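Local coordinates for protein citryl-spermidine/3,4-dihydroxybenzoyl-citryl-spermidine:spermidine ligase (Bacillus anthracis, PDB 3TO3) that catalyses the ATP-dependent condensation of spermidine with N(8)-citryl-spermidine or its 3,4-dihydroxybenzoyl derivative during biosynthesis of the siderophore petrobactin, at residues I410-L414 with L524-W530; V517-A521 with S534-I538; M186-L191 with A275-C279. All blocks are in the same frame, centred on the assembly; numbering follows the deposited sequence. Where two conformers were deposited one is given.

Contact 1 of 3, residues I410-L414 with L524-W530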
# COMPACT_ATOMS: atom_id res chain seq x y z
N ILE B 410 31.02 25.68 27.25
CA ILE B 410 29.65 25.28 27.12
C ILE B 410 28.69 26.41 27.41
O ILE B 410 27.79 26.69 26.61
CB ILE B 410 29.32 24.10 28.06
CG1 ILE B 410 30.07 22.85 27.62
CG2 ILE B 410 27.84 23.83 28.11
CD1 ILE B 410 29.67 21.60 28.42
N GLU B 411 28.88 27.06 28.55
CA GLU B 411 27.99 28.14 28.91
C GLU B 411 28.06 29.24 27.86
O GLU B 411 27.03 29.75 27.44
CB GLU B 411 28.30 28.70 30.30
CG GLU B 411 27.30 29.79 30.72
CD GLU B 411 27.61 30.45 32.06
OE1 GLU B 411 27.11 31.56 32.29
OE2 GLU B 411 28.35 29.86 32.89
N ASN B 412 29.26 29.61 27.41
CA ASN B 412 29.34 30.66 26.39
C ASN B 412 28.67 30.28 25.09
O ASN B 412 28.06 31.12 24.44
CB ASN B 412 30.78 31.07 26.08
CG ASN B 412 31.48 31.63 27.28
OD1 ASN B 412 30.83 32.13 28.20
ND2 ASN B 412 32.81 31.54 27.29
N TRP B 413 28.83 29.02 24.69
CA TRP B 413 28.27 28.58 23.43
C TRP B 413 26.75 28.56 23.53
O TRP B 413 26.06 29.03 22.64
CB TRP B 413 28.81 27.19 23.06
CG TRP B 413 28.43 26.75 21.67
CD1 TRP B 413 29.12 27.01 20.52
CD2 TRP B 413 27.28 26.00 21.30
NE1 TRP B 413 28.47 26.46 19.45
CE2 TRP B 413 27.34 25.83 19.90
CE3 TRP B 413 26.20 25.45 22.01
CZ2 TRP B 413 26.35 25.13 19.19
CZ3 TRP B 413 25.24 24.76 21.33
CH2 TRP B 413 25.32 24.60 19.92
N LEU B 414 26.23 28.06 24.64
CA LEU B 414 24.78 27.98 24.83
C LEU B 414 24.14 29.37 24.91
O LEU B 414 23.09 29.60 24.33
CB LEU B 414 24.46 27.15 26.07
CG LEU B 414 23.00 26.97 26.48
CD1 LEU B 414 22.17 26.30 25.37
CD2 LEU B 414 22.94 26.21 27.78
N LEU B 524 23.47 17.78 26.86
CA LEU B 524 24.41 18.45 27.72
C LEU B 524 24.47 17.77 29.09
O LEU B 524 25.56 17.52 29.60
CB LEU B 524 24.10 19.95 27.81
CG LEU B 524 24.25 20.73 26.50
CD1 LEU B 524 24.02 22.20 26.75
CD2 LEU B 524 25.63 20.51 25.80
N ALA B 525 23.30 17.48 29.68
CA ALA B 525 23.26 16.76 30.96
C ALA B 525 23.93 15.37 30.92
O ALA B 525 24.73 15.03 31.80
CB ALA B 525 21.82 16.60 31.48
N ASP B 526 23.59 14.57 29.93
CA ASP B 526 24.08 13.20 29.99
C ASP B 526 25.52 13.03 29.52
O ASP B 526 26.21 12.15 29.98
CB ASP B 526 23.09 12.24 29.32
CG ASP B 526 21.69 12.30 29.98
OD1 ASP B 526 21.58 12.13 31.22
OD2 ASP B 526 20.71 12.56 29.25
N LYS B 527 25.94 13.83 28.56
CA LYS B 527 27.32 13.83 28.10
C LYS B 527 28.34 14.68 28.86
O LYS B 527 29.52 14.34 28.94
CB LYS B 527 27.37 14.16 26.60
CG LYS B 527 26.50 13.20 25.76
CD LYS B 527 26.96 11.77 25.95
CE LYS B 527 26.56 10.95 24.75
NZ LYS B 527 26.92 9.50 24.83
N TYR B 528 27.93 15.88 29.21
CA TYR B 528 28.78 16.81 29.93
C TYR B 528 28.49 17.08 31.40
O TYR B 528 29.16 17.90 32.02
CB TYR B 528 28.98 18.09 29.11
CG TYR B 528 29.34 17.79 27.66
CD1 TYR B 528 30.62 17.42 27.31
CD2 TYR B 528 28.39 17.84 26.66
CE1 TYR B 528 30.97 17.13 25.99
CE2 TYR B 528 28.72 17.55 25.32
CZ TYR B 528 30.02 17.20 25.00
OH TYR B 528 30.40 16.91 23.71
N GLU B 529 27.44 16.47 31.94
CA GLU B 529 27.07 16.76 33.34
C GLU B 529 26.67 18.22 33.52
O GLU B 529 26.78 18.77 34.61
CB GLU B 529 28.22 16.48 34.31
CG GLU B 529 28.99 15.22 34.04
CD GLU B 529 28.10 14.01 33.96
OE1 GLU B 529 27.48 13.66 34.99
OE2 GLU B 529 27.99 13.43 32.85
N TRP B 530 26.21 18.85 32.45
CA TRP B 530 25.58 20.16 32.57
C TRP B 530 24.14 19.90 33.02
O TRP B 530 23.36 19.22 32.34
CB TRP B 530 25.63 20.89 31.23
CG TRP B 530 25.27 22.31 31.33
CD1 TRP B 530 24.04 22.86 31.13
CD2 TRP B 530 26.14 23.37 31.64
NE1 TRP B 530 24.09 24.22 31.31
CE2 TRP B 530 25.38 24.56 31.62
CE3 TRP B 530 27.50 23.45 31.92
CZ2 TRP B 530 25.93 25.80 31.90
CZ3 TRP B 530 28.04 24.68 32.20
CH2 TRP B 530 27.26 25.84 32.19

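Contact 2 of 3, residues V517-A521 with S534-I538. With EDO (1,2-ethanediol), chain H.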
# COMPACT_ATOMS: atom_id res chain seq x y z
N VAL B 517 14.54 22.32 21.43
CA VAL B 517 15.68 22.87 22.16
C VAL B 517 15.95 22.05 23.41
O VAL B 517 17.06 22.00 23.89
CB VAL B 517 15.48 24.39 22.50
CG1 VAL B 517 16.39 24.84 23.58
CG2 VAL B 517 15.67 25.27 21.27
N GLY B 518 14.91 21.39 23.90
CA GLY B 518 15.00 20.56 25.08
C GLY B 518 15.87 19.34 24.87
O GLY B 518 16.50 18.87 25.81
N GLU B 519 15.92 18.83 23.65
CA GLU B 519 16.76 17.67 23.34
C GLU B 519 18.23 18.00 23.57
O GLU B 519 18.99 17.16 24.02
CB GLU B 519 16.57 17.22 21.89
CG GLU B 519 15.16 16.70 21.59
CD GLU B 519 14.85 15.32 22.20
OE1 GLU B 519 13.64 15.00 22.29
OE2 GLU B 519 15.80 14.56 22.58
N LEU B 520 18.63 19.22 23.24
CA LEU B 520 20.00 19.68 23.54
C LEU B 520 20.31 19.64 25.06
O LEU B 520 21.36 19.18 25.46
CB LEU B 520 20.25 21.08 22.97
CG LEU B 520 21.65 21.69 23.10
CD1 LEU B 520 22.73 20.82 22.36
CD2 LEU B 520 21.64 23.12 22.59
N ALA B 521 19.38 20.11 25.88
CA ALA B 521 19.54 20.06 27.33
C ALA B 521 19.79 18.62 27.81
O ALA B 521 20.60 18.38 28.69
CB ALA B 521 18.32 20.66 28.03
N SER B 534 20.50 24.34 35.31
CA SER B 534 21.39 25.39 34.78
C SER B 534 21.03 25.76 33.34
O SER B 534 21.00 26.93 32.98
CB SER B 534 22.87 24.99 34.83
OG SER B 534 23.24 24.63 36.14
N PHE B 535 20.78 24.75 32.52
CA PHE B 535 20.36 24.99 31.13
C PHE B 535 19.16 25.94 31.13
O PHE B 535 19.19 26.98 30.48
CB PHE B 535 20.03 23.65 30.45
CG PHE B 535 19.62 23.78 29.02
CD1 PHE B 535 20.52 23.45 28.00
CD2 PHE B 535 18.34 24.18 28.68
CE1 PHE B 535 20.15 23.55 26.65
CE2 PHE B 535 17.95 24.29 27.34
CZ PHE B 535 18.85 23.96 26.32
N TRP B 536 18.10 25.60 31.87
CA TRP B 536 16.89 26.41 31.83
C TRP B 536 17.06 27.77 32.50
O TRP B 536 16.42 28.75 32.10
CB TRP B 536 15.65 25.63 32.33
CG TRP B 536 15.37 24.47 31.38
CD1 TRP B 536 15.60 23.14 31.62
CD2 TRP B 536 14.91 24.57 30.03
NE1 TRP B 536 15.28 22.40 30.49
CE2 TRP B 536 14.85 23.26 29.51
CE3 TRP B 536 14.52 25.63 29.21
CZ2 TRP B 536 14.41 23.00 28.22
CZ3 TRP B 536 14.09 25.37 27.93
CH2 TRP B 536 14.03 24.06 27.44
N MSE B 537 17.94 27.85 33.49
CA MSE B 537 18.21 29.13 34.10
C MSE B 537 18.96 30.07 33.15
O MSE B 537 18.92 31.28 33.33
CB MSE B 537 18.97 28.97 35.43
CG MSE B 537 18.10 28.44 36.57
SE MSE B 537 18.95 28.58 38.33
CE MSE B 537 20.28 27.17 38.19
N ILE B 538 19.64 29.52 32.16
CA ILE B 538 20.29 30.36 31.16
C ILE B 538 19.28 30.84 30.16
O ILE B 538 19.34 31.98 29.70
CB ILE B 538 21.43 29.63 30.45
CG1 ILE B 538 22.67 29.63 31.37
CG2 ILE B 538 21.73 30.31 29.13
CD1 ILE B 538 23.78 28.75 30.89
C1 EDO H . 26.19 22.71 36.98
O1 EDO H . 24.99 21.97 36.81
C2 EDO H . 26.70 23.06 35.60
O2 EDO H . 28.13 23.05 35.67

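Contact 3 of 3, residues M186-L191 with A275-C279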
# COMPACT_ATOMS: atom_id res chain seq x y z
N MSE B 186 22.45 9.77 -0.60
CA MSE B 186 22.97 10.92 -1.35
C MSE B 186 23.08 10.63 -2.83
O MSE B 186 24.08 10.96 -3.45
CB MSE B 186 24.34 11.32 -0.85
CG MSE B 186 24.34 11.95 0.52
SE MSE B 186 26.12 12.62 0.93
CE MSE B 186 27.00 10.93 1.29
N ARG B 187 22.07 9.98 -3.37
CA ARG B 187 22.08 9.61 -4.77
C ARG B 187 21.57 10.78 -5.59
O ARG B 187 20.57 11.39 -5.24
CB ARG B 187 21.19 8.39 -4.99
CG ARG B 187 21.83 7.08 -4.55
CD ARG B 187 22.74 6.55 -5.63
NE ARG B 187 23.37 5.30 -5.24
CZ ARG B 187 24.51 5.21 -4.56
NH1 ARG B 187 25.15 6.31 -4.20
NH2 ARG B 187 25.01 4.01 -4.24
N PRO B 188 22.28 11.13 -6.66
CA PRO B 188 21.83 12.22 -7.53
C PRO B 188 20.61 11.78 -8.31
O PRO B 188 20.58 10.64 -8.76
CB PRO B 188 23.01 12.42 -8.48
CG PRO B 188 24.19 11.77 -7.78
CD PRO B 188 23.61 10.62 -7.04
N ILE B 189 19.63 12.66 -8.48
CA ILE B 189 18.45 12.30 -9.26
C ILE B 189 17.98 13.47 -10.12
O ILE B 189 18.32 14.63 -9.85
CB ILE B 189 17.30 11.79 -8.38
CG1 ILE B 189 16.46 12.95 -7.85
CG2 ILE B 189 17.84 10.99 -7.20
CD1 ILE B 189 15.83 12.68 -6.49
N LYS B 190 17.22 13.15 -11.15
CA LYS B 190 16.72 14.14 -12.10
C LYS B 190 15.28 14.35 -11.80
O LYS B 190 14.57 13.39 -11.53
CB LYS B 190 16.76 13.59 -13.52
CG LYS B 190 18.08 13.15 -13.99
CD LYS B 190 18.98 14.32 -14.12
CE LYS B 190 19.96 14.08 -15.25
NZ LYS B 190 20.93 15.20 -15.25
N LEU B 191 14.82 15.59 -11.88
CA LEU B 191 13.41 15.85 -11.79
C LEU B 191 12.82 15.49 -13.14
O LEU B 191 13.50 15.58 -14.16
CB LEU B 191 13.15 17.31 -11.46
CG LEU B 191 13.75 17.70 -10.12
CD1 LEU B 191 13.47 19.15 -9.84
CD2 LEU B 191 13.13 16.86 -9.10
N ALA B 275 18.00 19.19 -16.52
CA ALA B 275 19.41 19.18 -16.88
C ALA B 275 20.25 18.94 -15.63
O ALA B 275 21.21 18.19 -15.64
CB ALA B 275 19.84 20.55 -17.55
N ASP B 276 19.88 19.62 -14.55
CA ASP B 276 20.63 19.52 -13.29
C ASP B 276 20.29 18.25 -12.48
O ASP B 276 19.19 17.68 -12.60
CB ASP B 276 20.42 20.79 -12.43
CG ASP B 276 20.97 22.07 -13.12
OD1 ASP B 276 21.69 21.96 -14.14
OD2 ASP B 276 20.69 23.19 -12.63
N ASP B 277 21.25 17.84 -11.67
CA ASP B 277 21.07 16.76 -10.71
C ASP B 277 20.61 17.33 -9.37
O ASP B 277 21.01 18.42 -8.96
CB ASP B 277 22.39 16.02 -10.52
CG ASP B 277 22.75 15.18 -11.71
OD1 ASP B 277 21.84 14.62 -12.35
OD2 ASP B 277 23.95 15.07 -12.03
N TYR B 278 19.77 16.59 -8.68
CA TYR B 278 19.29 17.00 -7.39
C TYR B 278 19.60 15.92 -6.38
O TYR B 278 19.90 14.77 -6.72
CB TYR B 278 17.79 17.31 -7.41
CG TYR B 278 17.45 18.60 -8.12
CD1 TYR B 278 17.13 19.74 -7.41
CD2 TYR B 278 17.46 18.68 -9.52
CE1 TYR B 278 16.83 20.93 -8.06
CE2 TYR B 278 17.16 19.86 -10.18
CZ TYR B 278 16.85 20.98 -9.44
OH TYR B 278 16.55 22.16 -10.07
N CYS B 279 19.53 16.31 -5.13
CA CYS B 279 19.82 15.38 -4.07
C CYS B 279 18.87 15.69 -2.91
O CYS B 279 18.65 16.85 -2.59
CB CYS B 279 21.26 15.61 -3.67
SG CYS B 279 21.81 14.53 -2.42

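Contact 1 of 3, residues I410-L414 with L524-W530
Ile410 and Trp530 face each other where the start of helix 410-432 meets the end of helix 502-528; the two short helical segments run roughly antiparallel, at 153°, with their axes 13.8 Å apart, so that side chains alone bridge the gap. Ile410 does most of the touching, and its two branches part company. Its CG2, anti to the backbone N, lies over one face of the Trp530 indole in a CH-pi contact, 4.0 Å from the centroid of the six-membered ring and 19° off the ring normal. The other branch goes to Tyr528, where Ile410 CD1 is 3.6 Å from Tyr528 CB and comes at the ring obliquely. Beyond this, the outer corner of the indole is met by the aliphatic root of Glu411, whose CB is 3.6 Å from Trp530 CH2. One turn along, the contact continues more loosely through Leu414 CD2 and Leu524 CD1, 4.3 Å apart.

Glu529, the first residue past helix 502-528, has positive phi, and Trp530 follows it. Leu524 O accepts two backbone bonds there, from Tyr528 N at 2.9 Å and Trp530 N at 3.2 Å.

The polar ends turn to other partners: Glu411 OE1 pairs with Arg415 and Tyr528 OH with Asp402. Helix 532-547 packs against the contact through Phe535 and Ile538, making it a meeting point of three helices. No hydrogen bond crosses between the segments, so apolar and CH-pi packing joins the helix ends, consistent with the two bonds to Leu524 O fixing the chain that carries the indole.

Contact 2 of 3, residues V517-A521 with S534-I538
Ala521 CB sits almost exactly over the middle of the Phe535 ring, 3.4 Å from its centroid and only 6° off the ring normal, a close and well-centred CH-pi contact. The neighbouring indole of Trp536 is met over one face by Phe535 CD2, the two rings being steeply inclined rather than stacked. Ala521 and Phe535 are also where the two backbones come nearest, with their CA atoms 6.3 Å apart. The N-to-C directions of the two segments are 138° apart, and the small side chain lets the phenyl ring lie against the backbone of helix 502-528: Phe535 CE1 is 3.6 Å from both Ala521 CA and Ala521 N.

Phe535 reaches across because its CG is anti to the backbone N (chi1 -178°). The far end of the ring lies beside Val517, whose CG1 stands in the ring plane at the edge, 3.8 Å from Phe535 CZ. Leu520 CG adds a looser contact with Phe535 CE1. On the Trp536 side, Gly518 presents its CA to the indole edge, 4.0 Å from Trp536 CZ2 and near the ring plane.

Trp536 NE1 is hydrogen-bonded to Thr77, and its ring packs edge-to-face with Phe513. Away from this interface, Ser534 OG makes a weak hydrogen bond to a 1,2-ethanediol that is also held by Lys531 N.

Helices 502-528 and 532-547, consecutive and joined by a short loop, form a helical hairpin. Leu520 lies about 4 Å, side chain to side chain, from ATP-binding Tyr391, so this packing backs the nucleotide site. All six touching residues are buried and no hydrogen bond links the segments: Ala521, Gly518 and Val517 meet ring faces and edges, while the buried indole N-H is satisfied by a threonine hydroxyl.

Contact 3 of 3, residues M186-L191 with A275-C279
Backbone hydrogen bonds make Ile189 and Tyr278 a single antiparallel bridge, a hydrogen-bonded pair. Ile189 N gives to Tyr278 O at 2.8 Å, and Tyr278 N returns the bond to Ile189 O at 2.7 Å. A CA-H...O contact from Pro188 CA to Tyr278 O, at 3.3 Å, supplements the pair.

The charged interaction comes from Lys190. Its chain, bent at chi2 and chi3, carries the ammonium back over the other segment, where NZ forms a salt bridge with Asp277 OD1 at 3.1 Å, meeting it from above the carboxylate plane. NZ also donates to Ala275 O at 3.0 Å, again from above the carbonyl plane.

Apolar packing is led by Leu191. Its CD1 lies over one face of the Tyr278 ring, 3.9 Å from the centroid, and the two side chains cross at about a right angle. At the far end, Cys279 SG lies 4.4 Å from Met186 CB.

The loop before strand 192-197 thus flanks strand 278-280, which pairs in turn with strand 286-289. Leu191 and Tyr278 both pack on Leu287 and on Val298 of strand 297-306, while Met186 touches helix 150-156.

From the N terminus, contact 3 comes first: 186-191 meets 275-279 and closes a mixed helical and strand excursion within the IucA/IucC family region, before either other contact opens. The two later contacts lie in the FhuF-like region and cross along the chain. Contact 1 joins 410-414 to 524-530 over a long loop, and contact 2 opens inside that loop at 517-521 but closes beyond it at 534-538. Both use helix 502-528, and together they bind helices 410-432, 502-528 and 532-547 into one packed group, where Leu414 touches Phe535 and Glu411 touches Ile538. Contact 3 lies about 39 Å from each, centre to centre.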